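Local coordinates for uncharacterized protein (Bacteroides dorei DSM 17855, PDB 5TGF), which is probably a serine hydrolase of the beta-lactamase and penicillin-binding protein family, can bind calcium, and has no established substrate, at residues I31-N36 with D300-F305; D240-A245 with T262-L267; G250-K255 with S322-P327; K255-H260 with R271-E276; A281-S286 with Y293-K298. One frame throughout, in Å; residues are numbered along the deposited sequence.

Contact 1: residues I31-N36 with D300-F305; sequences ICVVKN and DGVYGF
Tucked between its own backbone N and carbonyl carbon (chi1 62°), the Tyr303 ring swings over Val34, whose CG1 is anti to the backbone N (chi1 -178°) and so faces the phenol end; the two side chains run alongside each other in one direction. CB of Val34 stands over one face of the Tyr303 ring, 3.8 Å from its centroid, in a CH-pi contact; CG1 lies 3.5 Å from Tyr303 OH. Beneath them the strands run antiparallel. Cys32-Phe305 and Val34-Tyr303 form hydrogen-bonded pairs, and Val34 N to Tyr303 O is the shortest of their bonds at 2.8 Å. On the other face Val33 CG1 meets Val302 CG1 at 4.1 Å. The ladder runs one step past the strands with Asn36 N to Gly301 O (2.9 Å), at the G1 beta bulge in which Gly301 and Val302 both face Asn297. Lys35 passes CE over Asp300 O at 3.3 Å, then bends so that NZ donates to Asn36 OD1. Helix 207-218 packs on the Tyr303 face and helix 328-337 on the Val33 face. Joining N-terminal to C-terminal strands in a helix-flanked antiparallel sheet is typical of the serine beta-lactamase fold.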
# COMPACT_ATOMS: atom_id res chain seq x y z
N ILE A 31 -1.54 -17.27 -4.33
CA ILE A 31 -0.74 -16.92 -3.17
C ILE A 31 0.69 -17.41 -3.30
O ILE A 31 0.97 -18.44 -3.97
CB ILE A 31 -1.40 -17.45 -1.91
CG1 ILE A 31 -0.70 -16.88 -0.69
CG2 ILE A 31 -1.41 -18.97 -1.88
CD1 ILE A 31 -1.57 -16.88 0.53
N CYS A 32 1.61 -16.66 -2.70
CA CYS A 32 3.01 -17.08 -2.51
C CYS A 32 3.48 -16.68 -1.11
O CYS A 32 3.25 -15.53 -0.70
CB CYS A 32 3.90 -16.46 -3.58
SG CYS A 32 5.65 -16.99 -3.50
N VAL A 33 4.05 -17.63 -0.37
CA VAL A 33 4.60 -17.41 0.98
C VAL A 33 6.07 -17.81 0.99
O VAL A 33 6.42 -18.94 0.58
CB VAL A 33 3.85 -18.23 2.06
CG1 VAL A 33 4.45 -17.99 3.44
CG2 VAL A 33 2.35 -17.94 2.03
N VAL A 34 6.93 -16.89 1.41
CA VAL A 34 8.36 -17.09 1.40
C VAL A 34 8.89 -16.92 2.81
O VAL A 34 8.53 -15.95 3.50
CB VAL A 34 9.06 -16.06 0.49
CG1 VAL A 34 10.57 -16.30 0.42
CG2 VAL A 34 8.47 -16.13 -0.92
N LYS A 35 9.70 -17.89 3.27
CA LYS A 35 10.29 -17.81 4.62
C LYS A 35 11.79 -17.97 4.52
O LYS A 35 12.28 -18.90 3.87
CB LYS A 35 9.72 -18.86 5.57
CG LYS A 35 10.41 -18.87 6.94
CD LYS A 35 9.79 -19.92 7.85
CE LYS A 35 10.05 -19.67 9.34
NZ LYS A 35 11.48 -19.78 9.67
N ASN A 36 12.50 -17.01 5.10
CA ASN A 36 13.96 -17.00 5.05
C ASN A 36 14.45 -17.28 3.60
O ASN A 36 15.33 -18.10 3.39
CB ASN A 36 14.53 -18.02 6.07
CG ASN A 36 14.16 -17.67 7.53
OD1 ASN A 36 13.73 -18.53 8.28
ND2 ASN A 36 14.30 -16.40 7.90
N ASP A 300 8.47 -13.91 12.02
CA ASP A 300 8.39 -15.17 11.24
C ASP A 300 9.49 -15.29 10.19
O ASP A 300 9.74 -16.37 9.72
CB ASP A 300 7.06 -15.28 10.49
CG ASP A 300 5.84 -15.31 11.41
OD1 ASP A 300 6.03 -15.66 12.59
OD2 ASP A 300 4.71 -15.00 10.91
N GLY A 301 10.06 -14.17 9.77
CA GLY A 301 10.96 -14.13 8.61
C GLY A 301 10.23 -14.37 7.28
O GLY A 301 10.80 -14.96 6.36
N VAL A 302 8.98 -13.93 7.22
CA VAL A 302 8.07 -14.23 6.13
C VAL A 302 7.73 -12.97 5.31
O VAL A 302 7.53 -11.87 5.88
CB VAL A 302 6.77 -14.87 6.68
CG1 VAL A 302 5.66 -14.76 5.69
CG2 VAL A 302 6.97 -16.34 7.04
N TYR A 303 7.66 -13.12 3.99
CA TYR A 303 6.83 -12.24 3.18
C TYR A 303 5.88 -13.06 2.30
O TYR A 303 6.16 -14.21 1.97
CB TYR A 303 7.66 -11.22 2.40
CG TYR A 303 8.62 -11.82 1.39
CD1 TYR A 303 8.25 -11.97 0.08
CD2 TYR A 303 9.92 -12.17 1.75
CE1 TYR A 303 9.09 -12.52 -0.86
CE2 TYR A 303 10.81 -12.67 0.79
CZ TYR A 303 10.36 -12.85 -0.51
OH TYR A 303 11.15 -13.38 -1.49
N GLY A 304 4.67 -12.53 2.09
CA GLY A 304 3.69 -13.17 1.25
C GLY A 304 2.74 -12.21 0.55
O GLY A 304 2.57 -11.03 0.93
N PHE A 305 1.99 -12.77 -0.38
CA PHE A 305 1.02 -11.97 -1.12
C PHE A 305 -0.09 -12.89 -1.56
O PHE A 305 0.17 -13.93 -2.18
CB PHE A 305 1.68 -11.29 -2.30
CG PHE A 305 0.76 -10.39 -3.09
CD1 PHE A 305 -0.11 -9.52 -2.44
CD2 PHE A 305 0.88 -10.29 -4.47
CE1 PHE A 305 -0.90 -8.62 -3.14
CE2 PHE A 305 0.09 -9.42 -5.18
CZ PHE A 305 -0.82 -8.59 -4.52

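Contact 2: residues D240-A245 with T262-L267; sequences DQVRNA and TSIYGL
Asp240 OD1 is gripped by two backbone N-H groups while its carboxylate rests on Ser263, CG lying 3.4 Å from Ser263 CB. Arg243 N reaches OD1 at 2.9 Å in an almost straight bond (176°), which makes an Asx motif, and Val242 N comes in at 3.0 Å at a more bent angle (133°), which makes an Asx turn; both arrive from the same face of the carboxylate. The second oxygen, OD2, accepts from a water that also donates to Arg243 O and accepts from Thr262 OG1, so the water ties the two loops together. A second water joins Arg243 O and Ala245 O, with a weak bond to Thr262 OG1. The one direct hydrogen bond between the segments runs from Gln241 N to Tyr265 O (3.1 Å), in the carbonyl plane. The first torsion of Gln241 sets CG against Leu267 CD2 at 3.6 Å, and a bend at chi2 (-67°) carries the amide back so that OE1 meets Arg243 NH2; its NE2 is taken by Thr236 O. Val242, the first residue of a type II' turn, directs CG2 onto Tyr265 CB at 3.8 Å and CG1 toward Thr262 O. Helix 231-238 leads into the first loop, and its Met237 packs on Leu267; helix 252-257 separates the two loops in sequence, and Ile264 is bonded through its backbone to Arg271 of strand 270-274.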
# COMPACT_ATOMS: atom_id res chain seq x y z
N ASP A 240 6.64 4.83 12.70
CA ASP A 240 5.44 5.53 13.11
C ASP A 240 5.36 6.88 12.40
O ASP A 240 6.13 7.77 12.71
CB ASP A 240 5.49 5.76 14.63
CG ASP A 240 4.27 6.50 15.16
OD1 ASP A 240 3.29 6.72 14.43
OD2 ASP A 240 4.26 6.79 16.36
N GLN A 241 4.44 7.03 11.46
CA GLN A 241 4.20 8.32 10.84
C GLN A 241 2.87 8.95 11.27
O GLN A 241 2.50 10.02 10.79
CB GLN A 241 4.30 8.20 9.31
CG GLN A 241 5.62 7.64 8.80
CD GLN A 241 6.80 8.58 9.07
OE1 GLN A 241 6.61 9.71 9.46
NE2 GLN A 241 8.02 8.10 8.82
N VAL A 242 2.15 8.30 12.16
CA VAL A 242 0.90 8.84 12.68
C VAL A 242 1.23 9.81 13.81
O VAL A 242 0.68 10.90 13.89
CB VAL A 242 -0.03 7.70 13.17
CG1 VAL A 242 -1.27 8.28 13.80
CG2 VAL A 242 -0.44 6.81 11.99
N ARG A 243 2.15 9.40 14.67
CA ARG A 243 2.67 10.22 15.76
C ARG A 243 1.61 10.67 16.76
O ARG A 243 1.02 9.81 17.41
CB ARG A 243 3.51 11.31 15.17
CG ARG A 243 4.61 10.62 14.37
CD ARG A 243 5.66 11.56 13.96
NE ARG A 243 6.49 11.04 12.88
CZ ARG A 243 7.47 11.78 12.38
NH1 ARG A 243 7.75 12.94 12.96
NH2 ARG A 243 8.20 11.37 11.37
N ASN A 244 1.35 11.96 16.90
CA ASN A 244 0.36 12.41 17.89
C ASN A 244 -1.02 12.61 17.30
O ASN A 244 -1.92 13.11 17.98
CB ASN A 244 0.81 13.71 18.56
CG ASN A 244 2.11 13.55 19.30
OD1 ASN A 244 2.25 12.67 20.15
ND2 ASN A 244 3.07 14.40 18.98
N ALA A 245 -1.21 12.27 16.03
CA ALA A 245 -2.51 12.43 15.42
C ALA A 245 -3.53 11.55 16.16
O ALA A 245 -3.21 10.42 16.55
CB ALA A 245 -2.45 12.08 13.93
N THR A 262 -1.55 3.33 18.65
CA THR A 262 -1.97 4.47 17.82
C THR A 262 -1.08 4.60 16.59
O THR A 262 -1.47 5.27 15.64
CB THR A 262 -1.93 5.82 18.61
OG1 THR A 262 -0.60 6.07 19.02
CG2 THR A 262 -2.79 5.78 19.78
N SER A 263 0.10 3.95 16.61
CA SER A 263 1.10 4.07 15.55
C SER A 263 0.76 3.11 14.39
O SER A 263 1.58 2.28 13.97
CB SER A 263 2.49 3.77 16.10
OG SER A 263 2.57 2.46 16.63
N ILE A 264 -0.44 3.28 13.84
CA ILE A 264 -1.01 2.27 12.91
C ILE A 264 -0.53 2.38 11.46
O ILE A 264 -0.85 1.50 10.64
CB ILE A 264 -2.55 2.28 12.94
CG1 ILE A 264 -3.08 3.65 12.51
CG2 ILE A 264 -3.01 1.84 14.34
CD1 ILE A 264 -4.59 3.78 12.52
N TYR A 265 0.23 3.41 11.13
CA TYR A 265 0.58 3.62 9.71
C TYR A 265 1.96 4.22 9.58
O TYR A 265 2.36 5.07 10.39
CB TYR A 265 -0.48 4.51 9.02
CG TYR A 265 -0.73 4.22 7.57
CD1 TYR A 265 -1.61 3.22 7.17
CD2 TYR A 265 -0.07 4.95 6.56
CE1 TYR A 265 -1.86 2.97 5.83
CE2 TYR A 265 -0.31 4.69 5.22
CZ TYR A 265 -1.20 3.70 4.86
OH TYR A 265 -1.48 3.48 3.51
N GLY A 266 2.66 3.81 8.53
CA GLY A 266 3.92 4.38 8.12
C GLY A 266 3.74 5.25 6.90
O GLY A 266 2.91 6.18 6.93
N LEU A 267 4.57 5.04 5.88
CA LEU A 267 4.40 5.69 4.57
C LEU A 267 3.77 4.72 3.58
O LEU A 267 4.38 3.70 3.20
CB LEU A 267 5.73 6.19 4.02
CG LEU A 267 6.52 7.09 4.97
CD1 LEU A 267 7.89 7.42 4.37
CD2 LEU A 267 5.79 8.39 5.25
O HOH W 1 1.74 7.24 17.47
O HOH W 2 -1.52 9.05 18.02

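Contact 3: residues G250-K255 with S322-P327; sequences GEYVEK and SFYGSP
The Tyr252 ring is the main bump here, at the start of helix 252-257, and the hollow it enters is built by the type I beta turn from Phe323 to Ser326 and by Pro327, just before the C-terminal helix of this beta-lactamase-like fold. Phe323 forms one wall: Tyr252 CD1 stands over its face, 3.8 Å from Phe323 CZ, with the two rings oblique at 41°. Phe323 O lies at the edge of the tyrosine ring, in its plane, and Pro327 closes the hollow at the hydroxyl end, its CG only 3.1 Å from Tyr252 OH. That hydroxyl finds its polar partner in Glu272 of strand 270-274. A second, flatter piece of packing lies alongside. Tyr324 is sandwiched between Phe323 CD2 over the centre of one face and the extended chain of Lys255 over the other. Lys255 CE sits above the ring centre at 3.8 Å, and NZ makes a cation-pi contact 4.0 Å from the Tyr324 centroid. A glycerol, probably from the crystallisation liquor, bonds to Glu251, Tyr252 N and Tyr324 OH. At the edge of the Tyr324 ring, one water links Tyr324 OH (2.6 Å) with Gly250 O (2.9 Å).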
# COMPACT_ATOMS: atom_id res chain seq x y z
N GLY A 250 -12.00 2.06 15.68
CA GLY A 250 -12.50 1.29 14.54
C GLY A 250 -11.78 1.48 13.20
O GLY A 250 -12.32 1.17 12.16
N GLU A 251 -10.53 1.97 13.21
CA GLU A 251 -9.75 1.93 11.96
C GLU A 251 -9.27 0.49 11.74
O GLU A 251 -9.41 -0.38 12.62
CB GLU A 251 -8.57 2.91 12.03
CG GLU A 251 -8.96 4.36 12.32
CD GLU A 251 -9.66 5.07 11.16
OE1 GLU A 251 -9.67 4.59 10.02
OE2 GLU A 251 -10.27 6.13 11.43
N TYR A 252 -8.71 0.25 10.57
CA TYR A 252 -8.40 -1.11 10.11
C TYR A 252 -7.60 -1.96 11.09
O TYR A 252 -7.94 -3.12 11.31
CB TYR A 252 -7.71 -1.06 8.74
CG TYR A 252 -7.10 -2.38 8.35
CD1 TYR A 252 -7.84 -3.39 7.72
CD2 TYR A 252 -5.79 -2.61 8.61
CE1 TYR A 252 -7.22 -4.58 7.38
CE2 TYR A 252 -5.17 -3.77 8.25
CZ TYR A 252 -5.90 -4.77 7.68
OH TYR A 252 -5.21 -5.96 7.47
N VAL A 253 -6.55 -1.42 11.69
CA VAL A 253 -5.72 -2.25 12.57
C VAL A 253 -6.52 -2.74 13.82
O VAL A 253 -6.42 -3.94 14.21
CB VAL A 253 -4.41 -1.54 12.94
CG1 VAL A 253 -3.73 -2.19 14.12
CG2 VAL A 253 -3.48 -1.47 11.73
N GLU A 254 -7.30 -1.85 14.41
CA GLU A 254 -8.12 -2.20 15.58
C GLU A 254 -9.25 -3.16 15.19
O GLU A 254 -9.43 -4.20 15.82
CB GLU A 254 -8.72 -0.96 16.29
CG GLU A 254 -9.71 -1.31 17.44
CD GLU A 254 -10.57 -0.11 17.92
OE1 GLU A 254 -10.02 1.00 18.01
OE2 GLU A 254 -11.81 -0.24 18.18
N LYS A 255 -9.90 -2.87 14.07
CA LYS A 255 -11.05 -3.61 13.61
C LYS A 255 -10.70 -4.99 13.06
O LYS A 255 -11.38 -5.96 13.33
CB LYS A 255 -11.81 -2.80 12.55
CG LYS A 255 -13.12 -3.46 12.14
CD LYS A 255 -14.06 -2.47 11.49
CE LYS A 255 -15.14 -3.22 10.74
NZ LYS A 255 -15.99 -2.28 9.97
N SER A 322 -13.59 -8.97 2.29
CA SER A 322 -12.37 -9.06 1.50
C SER A 322 -11.33 -8.02 1.96
O SER A 322 -10.19 -8.02 1.47
CB SER A 322 -12.66 -8.89 0.01
OG SER A 322 -13.36 -7.70 -0.26
N PHE A 323 -11.73 -7.09 2.82
CA PHE A 323 -10.79 -6.10 3.40
C PHE A 323 -10.44 -6.45 4.86
O PHE A 323 -9.28 -6.79 5.18
CB PHE A 323 -11.39 -4.71 3.28
CG PHE A 323 -10.50 -3.61 3.77
CD1 PHE A 323 -9.25 -3.39 3.17
CD2 PHE A 323 -10.94 -2.72 4.72
CE1 PHE A 323 -8.43 -2.36 3.61
CE2 PHE A 323 -10.15 -1.65 5.13
CZ PHE A 323 -8.88 -1.47 4.57
N TYR A 324 -11.44 -6.42 5.72
CA TYR A 324 -11.21 -6.64 7.16
C TYR A 324 -10.86 -8.07 7.54
O TYR A 324 -10.30 -8.30 8.61
CB TYR A 324 -12.41 -6.17 7.98
CG TYR A 324 -12.67 -4.68 7.83
CD1 TYR A 324 -11.82 -3.76 8.43
CD2 TYR A 324 -13.74 -4.20 7.12
CE1 TYR A 324 -12.04 -2.43 8.32
CE2 TYR A 324 -13.97 -2.85 7.00
CZ TYR A 324 -13.12 -1.97 7.65
OH TYR A 324 -13.29 -0.64 7.51
N GLY A 325 -11.16 -9.04 6.66
CA GLY A 325 -10.87 -10.45 6.93
C GLY A 325 -9.46 -10.87 6.55
O GLY A 325 -8.98 -11.91 6.99
N SER A 326 -8.78 -10.04 5.75
CA SER A 326 -7.51 -10.45 5.14
C SER A 326 -6.39 -10.89 6.08
O SER A 326 -5.67 -11.85 5.76
CB SER A 326 -7.02 -9.30 4.27
OG SER A 326 -7.97 -9.09 3.23
N PRO A 327 -6.22 -10.23 7.25
CA PRO A 327 -5.17 -10.72 8.15
C PRO A 327 -5.34 -12.14 8.67
O PRO A 327 -4.41 -12.65 9.31
CB PRO A 327 -5.24 -9.76 9.37
CG PRO A 327 -5.97 -8.60 8.89
CD PRO A 327 -6.87 -9.02 7.78
O HOH W 3 -11.84 0.63 9.31

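Contact 4: residues K255-H260 with R271-E276; sequences KALGQH and RELVDE
Leu257 spreads both methyls across the side chain of Glu272, crossing it at about a right angle: CD1 lies 3.8 Å from Glu272 CD and CD2 3.8 Å from Glu272 OE1. The carboxylate under this apolar lid is well supplied with donors, from Tyr252 and from three side chains of the neighbouring hairpin. The first torsion of Gln259 (chi1 -51°) sets CG 3.5 Å from Glu272 O, a buried carbonyl oxygen with no hydrogen-bond partner in the model. A bend at chi2 (-63°) then curls the amide back along the helix end, where NE2 donates to Leu257 O at 3.0 Å, nearly straight (170°) but from above the carbonyl plane. Leu273 CD2 packs against the amide, 3.7 Å from Gln259 OE1, and that oxygen accepts from a water bound by Val274 N. The last turn of helix 252-257 and the residues after it thus lie along strand 270-274, at the edge of the main sheet, where Glu272 and Leu273 form a classic bulge facing Gln283 of strand 281-285.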
# COMPACT_ATOMS: atom_id res chain seq x y z
N LYS A 255 -9.90 -2.87 14.07
CA LYS A 255 -11.05 -3.61 13.61
C LYS A 255 -10.70 -4.99 13.06
O LYS A 255 -11.38 -5.96 13.33
CB LYS A 255 -11.81 -2.80 12.55
CG LYS A 255 -13.12 -3.46 12.14
CD LYS A 255 -14.06 -2.47 11.49
CE LYS A 255 -15.14 -3.22 10.74
NZ LYS A 255 -15.99 -2.28 9.97
N ALA A 256 -9.63 -5.06 12.28
CA ALA A 256 -9.21 -6.30 11.63
C ALA A 256 -8.29 -7.18 12.44
O ALA A 256 -8.32 -8.41 12.30
CB ALA A 256 -8.56 -5.98 10.27
N LEU A 257 -7.41 -6.58 13.25
CA LEU A 257 -6.44 -7.34 14.01
C LEU A 257 -6.61 -7.28 15.53
O LEU A 257 -5.85 -7.93 16.26
CB LEU A 257 -4.99 -6.93 13.63
CG LEU A 257 -4.59 -7.17 12.19
CD1 LEU A 257 -4.55 -5.88 11.38
CD2 LEU A 257 -3.26 -7.87 12.13
N GLY A 258 -7.48 -6.40 16.02
CA GLY A 258 -7.63 -6.26 17.49
C GLY A 258 -6.48 -5.60 18.21
O GLY A 258 -6.31 -5.77 19.42
N GLN A 259 -5.63 -4.87 17.49
CA GLN A 259 -4.49 -4.22 18.11
C GLN A 259 -4.85 -2.77 18.39
O GLN A 259 -5.47 -2.10 17.52
CB GLN A 259 -3.27 -4.30 17.21
CG GLN A 259 -2.94 -5.69 16.69
CD GLN A 259 -2.59 -6.68 17.80
OE1 GLN A 259 -1.53 -6.58 18.41
NE2 GLN A 259 -3.47 -7.61 18.08
N HIS A 260 -4.37 -2.23 19.51
CA HIS A 260 -4.85 -0.89 19.95
C HIS A 260 -3.79 0.21 20.02
O HIS A 260 -4.07 1.32 20.53
CB HIS A 260 -5.54 -1.02 21.33
CG HIS A 260 -6.59 -2.08 21.39
ND1 HIS A 260 -7.84 -1.92 20.83
CD2 HIS A 260 -6.61 -3.29 21.99
CE1 HIS A 260 -8.55 -3.01 21.00
NE2 HIS A 260 -7.83 -3.85 21.73
N ARG A 271 1.10 -0.48 9.88
CA ARG A 271 1.84 -1.12 10.96
C ARG A 271 0.91 -2.01 11.78
O ARG A 271 0.23 -1.55 12.68
CB ARG A 271 2.52 -0.04 11.81
CG ARG A 271 3.55 0.78 11.03
CD ARG A 271 4.13 1.99 11.77
NE ARG A 271 4.17 1.85 13.24
CZ ARG A 271 5.25 1.66 13.99
NH1 ARG A 271 6.46 1.46 13.49
NH2 ARG A 271 5.08 1.61 15.28
N GLU A 272 0.72 -3.25 11.33
CA GLU A 272 -0.33 -4.10 11.88
C GLU A 272 0.05 -4.62 13.29
O GLU A 272 -0.80 -4.66 14.17
CB GLU A 272 -0.62 -5.31 10.99
CG GLU A 272 -1.25 -4.96 9.66
CD GLU A 272 -1.71 -6.18 8.88
OE1 GLU A 272 -1.14 -7.27 9.05
OE2 GLU A 272 -2.59 -6.03 8.03
N LEU A 273 1.29 -5.05 13.48
CA LEU A 273 1.74 -5.52 14.80
C LEU A 273 3.01 -4.76 15.18
O LEU A 273 3.98 -4.67 14.38
CB LEU A 273 2.03 -7.02 14.77
CG LEU A 273 0.94 -7.94 14.27
CD1 LEU A 273 1.45 -9.39 14.15
CD2 LEU A 273 -0.24 -7.85 15.22
N VAL A 274 3.03 -4.30 16.44
CA VAL A 274 4.09 -3.42 16.90
C VAL A 274 4.60 -3.89 18.25
O VAL A 274 3.84 -4.37 19.09
CB VAL A 274 3.58 -1.96 16.96
CG1 VAL A 274 4.60 -1.04 17.58
CG2 VAL A 274 3.27 -1.44 15.56
N ASP A 275 5.92 -3.83 18.41
CA ASP A 275 6.55 -4.08 19.72
C ASP A 275 6.58 -2.76 20.53
O ASP A 275 7.30 -1.82 20.15
CB ASP A 275 7.96 -4.64 19.52
CG ASP A 275 8.70 -4.85 20.84
OD1 ASP A 275 8.24 -5.67 21.65
OD2 ASP A 275 9.71 -4.13 21.09
N GLU A 276 5.80 -2.69 21.61
CA GLU A 276 5.71 -1.49 22.48
C GLU A 276 7.08 -1.01 22.99
O GLU A 276 7.39 0.16 22.90
CB GLU A 276 4.79 -1.75 23.70
CG GLU A 276 3.29 -1.58 23.47
CD GLU A 276 2.62 -2.73 22.69
OE1 GLU A 276 1.43 -2.58 22.29
OE2 GLU A 276 3.28 -3.78 22.50
O HOH W 4 0.68 -5.12 18.12

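Contact 5: residues A281-S286 with Y293-K298; sequences AYQISS and YPWINK
Ile284 and Ile296 exchange a pair of backbone bonds, Ile284 N to Ile296 O at 3.0 Å and Ile296 N to Ile284 O at 2.9 Å, each in the carbonyl plane. Lys298 N gives the shortest bond of the ladder, 2.7 Å to Tyr282 O, while Ser286 N to Pro294 O at 3.4 Å is weak. Between the non-hydrogen-bonded pair Gln283 and Asn297 the side chains bond directly: Asn297 ND2 donates to Gln283 OE1 at 2.9 Å (165°). The bond lies in the asparagine amide plane but tilts 34° out of the carbonyl plane of the glutamine; the two amides stand 73° apart. Asn297 OD1 is used too, by Asp300 N. Gln283 NE2, Ser285 OG and Tyr293 OH all bond to the Glu272 carboxylate, Tyr293 OH also to Ser330, and Lys298 NZ reaches Gln238 OE1. Ser285 CB rests 3.9 Å from Tyr293 CE1. Ser286 OG bonds to Ser58 O; Ser58 probably opens an SxxK motif. The two strands make an antiparallel beta hairpin of the main sheet, and in serine beta-lactamases and penicillin-binding proteins a strand of this sheet typically borders the active site.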
# COMPACT_ATOMS: atom_id res chain seq x y z
N ALA A 281 7.64 -1.92 14.21
CA ALA A 281 6.58 -2.74 13.64
C ALA A 281 7.21 -4.01 13.08
O ALA A 281 8.24 -3.97 12.39
CB ALA A 281 5.85 -1.97 12.54
N TYR A 282 6.65 -5.15 13.44
CA TYR A 282 7.15 -6.43 12.95
C TYR A 282 6.18 -7.14 12.03
O TYR A 282 6.53 -8.14 11.39
CB TYR A 282 7.57 -7.31 14.15
CG TYR A 282 6.48 -7.77 15.07
CD1 TYR A 282 5.71 -8.88 14.78
CD2 TYR A 282 6.26 -7.13 16.29
CE1 TYR A 282 4.71 -9.31 15.63
CE2 TYR A 282 5.25 -7.55 17.15
CZ TYR A 282 4.50 -8.67 16.82
OH TYR A 282 3.51 -9.11 17.64
N GLN A 283 4.98 -6.61 11.88
CA GLN A 283 4.12 -7.00 10.75
C GLN A 283 3.59 -5.74 10.06
O GLN A 283 3.02 -4.85 10.72
CB GLN A 283 2.98 -7.90 11.20
CG GLN A 283 2.24 -8.55 10.02
CD GLN A 283 1.32 -9.69 10.43
OE1 GLN A 283 1.77 -10.82 10.57
NE2 GLN A 283 0.03 -9.39 10.62
N ILE A 284 3.84 -5.66 8.77
CA ILE A 284 3.47 -4.53 7.94
C ILE A 284 2.69 -5.07 6.70
O ILE A 284 2.96 -6.16 6.16
CB ILE A 284 4.75 -3.80 7.48
CG1 ILE A 284 5.45 -3.13 8.68
CG2 ILE A 284 4.44 -2.73 6.43
CD1 ILE A 284 6.92 -2.97 8.45
N SER A 285 1.69 -4.30 6.26
CA SER A 285 0.85 -4.70 5.15
C SER A 285 0.30 -3.51 4.39
O SER A 285 0.42 -2.35 4.83
CB SER A 285 -0.32 -5.51 5.68
OG SER A 285 -1.24 -4.60 6.26
N SER A 286 -0.30 -3.80 3.23
CA SER A 286 -1.06 -2.80 2.45
C SER A 286 -2.30 -3.46 1.78
O SER A 286 -2.33 -3.65 0.56
CB SER A 286 -0.15 -2.14 1.43
OG SER A 286 -0.70 -0.91 0.95
N TYR A 293 -3.79 -8.82 -0.45
CA TYR A 293 -3.17 -8.71 0.88
C TYR A 293 -1.69 -9.08 0.79
O TYR A 293 -1.33 -10.28 0.80
CB TYR A 293 -3.85 -9.64 1.85
CG TYR A 293 -3.31 -9.51 3.26
CD1 TYR A 293 -3.60 -8.39 4.05
CD2 TYR A 293 -2.59 -10.53 3.84
CE1 TYR A 293 -3.12 -8.27 5.34
CE2 TYR A 293 -2.11 -10.43 5.12
CZ TYR A 293 -2.38 -9.30 5.88
OH TYR A 293 -1.85 -9.22 7.16
N PRO A 294 -0.83 -8.07 0.73
CA PRO A 294 0.58 -8.25 0.89
C PRO A 294 1.04 -8.01 2.32
O PRO A 294 0.59 -7.06 2.97
CB PRO A 294 1.14 -7.20 -0.06
CG PRO A 294 0.16 -6.06 0.04
CD PRO A 294 -1.16 -6.66 0.44
N TRP A 295 1.98 -8.81 2.81
CA TRP A 295 2.52 -8.56 4.14
C TRP A 295 3.94 -9.02 4.33
O TRP A 295 4.43 -9.92 3.61
CB TRP A 295 1.62 -9.17 5.20
CG TRP A 295 1.86 -10.63 5.46
CD1 TRP A 295 2.48 -11.16 6.56
CD2 TRP A 295 1.39 -11.74 4.69
NE1 TRP A 295 2.51 -12.54 6.46
CE2 TRP A 295 1.79 -12.92 5.37
CE3 TRP A 295 0.65 -11.86 3.50
CZ2 TRP A 295 1.53 -14.22 4.87
CZ3 TRP A 295 0.39 -13.15 3.00
CH2 TRP A 295 0.80 -14.31 3.70
N ILE A 296 4.55 -8.46 5.35
CA ILE A 296 5.82 -8.95 5.86
C ILE A 296 5.65 -9.16 7.37
O ILE A 296 5.09 -8.29 8.07
CB ILE A 296 6.93 -7.94 5.60
CG1 ILE A 296 7.25 -7.86 4.11
CG2 ILE A 296 8.17 -8.26 6.41
CD1 ILE A 296 8.25 -6.76 3.80
N ASN A 297 6.12 -10.30 7.88
CA ASN A 297 6.25 -10.52 9.33
C ASN A 297 7.71 -10.80 9.66
O ASN A 297 8.27 -11.88 9.31
CB ASN A 297 5.34 -11.65 9.80
CG ASN A 297 5.34 -11.80 11.33
OD1 ASN A 297 6.40 -11.97 11.95
ND2 ASN A 297 4.18 -11.68 11.94
N LYS A 298 8.36 -9.82 10.26
CA LYS A 298 9.80 -9.93 10.51
C LYS A 298 10.16 -11.00 11.55
O LYS A 298 11.24 -11.53 11.51
CB LYS A 298 10.40 -8.59 10.91
CG LYS A 298 10.27 -7.53 9.82
CD LYS A 298 10.92 -6.24 10.27
CE LYS A 298 10.37 -5.07 9.47
NZ LYS A 298 11.23 -3.88 9.61

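Overall arrangement
Contacts 1, 4 and 5 reach one antiparallel sheet. Contacts 1 and 5, with centres 10 Å apart, are joined by Val302 O to Asn297 N (2.9 Å), and contacts 5 and 4 by the backbone pair Leu273 O and Tyr282 N (2.9 Å). Contact 3 shares helix 252-257 and Lys255 with contact 4. Contact 2 adjoins the edge strand through Ser263 O and Arg271 NE (2.7 Å), while its centre is 25 Å from that of contact 1. Tyr265 of contact 2 and Ser286 of contact 5 touch the probable SxxK residues, so these two border the likely active site. Calcium, absent here, is known to bind at Val72, whose side chain is about 8 Å from that of Leu267.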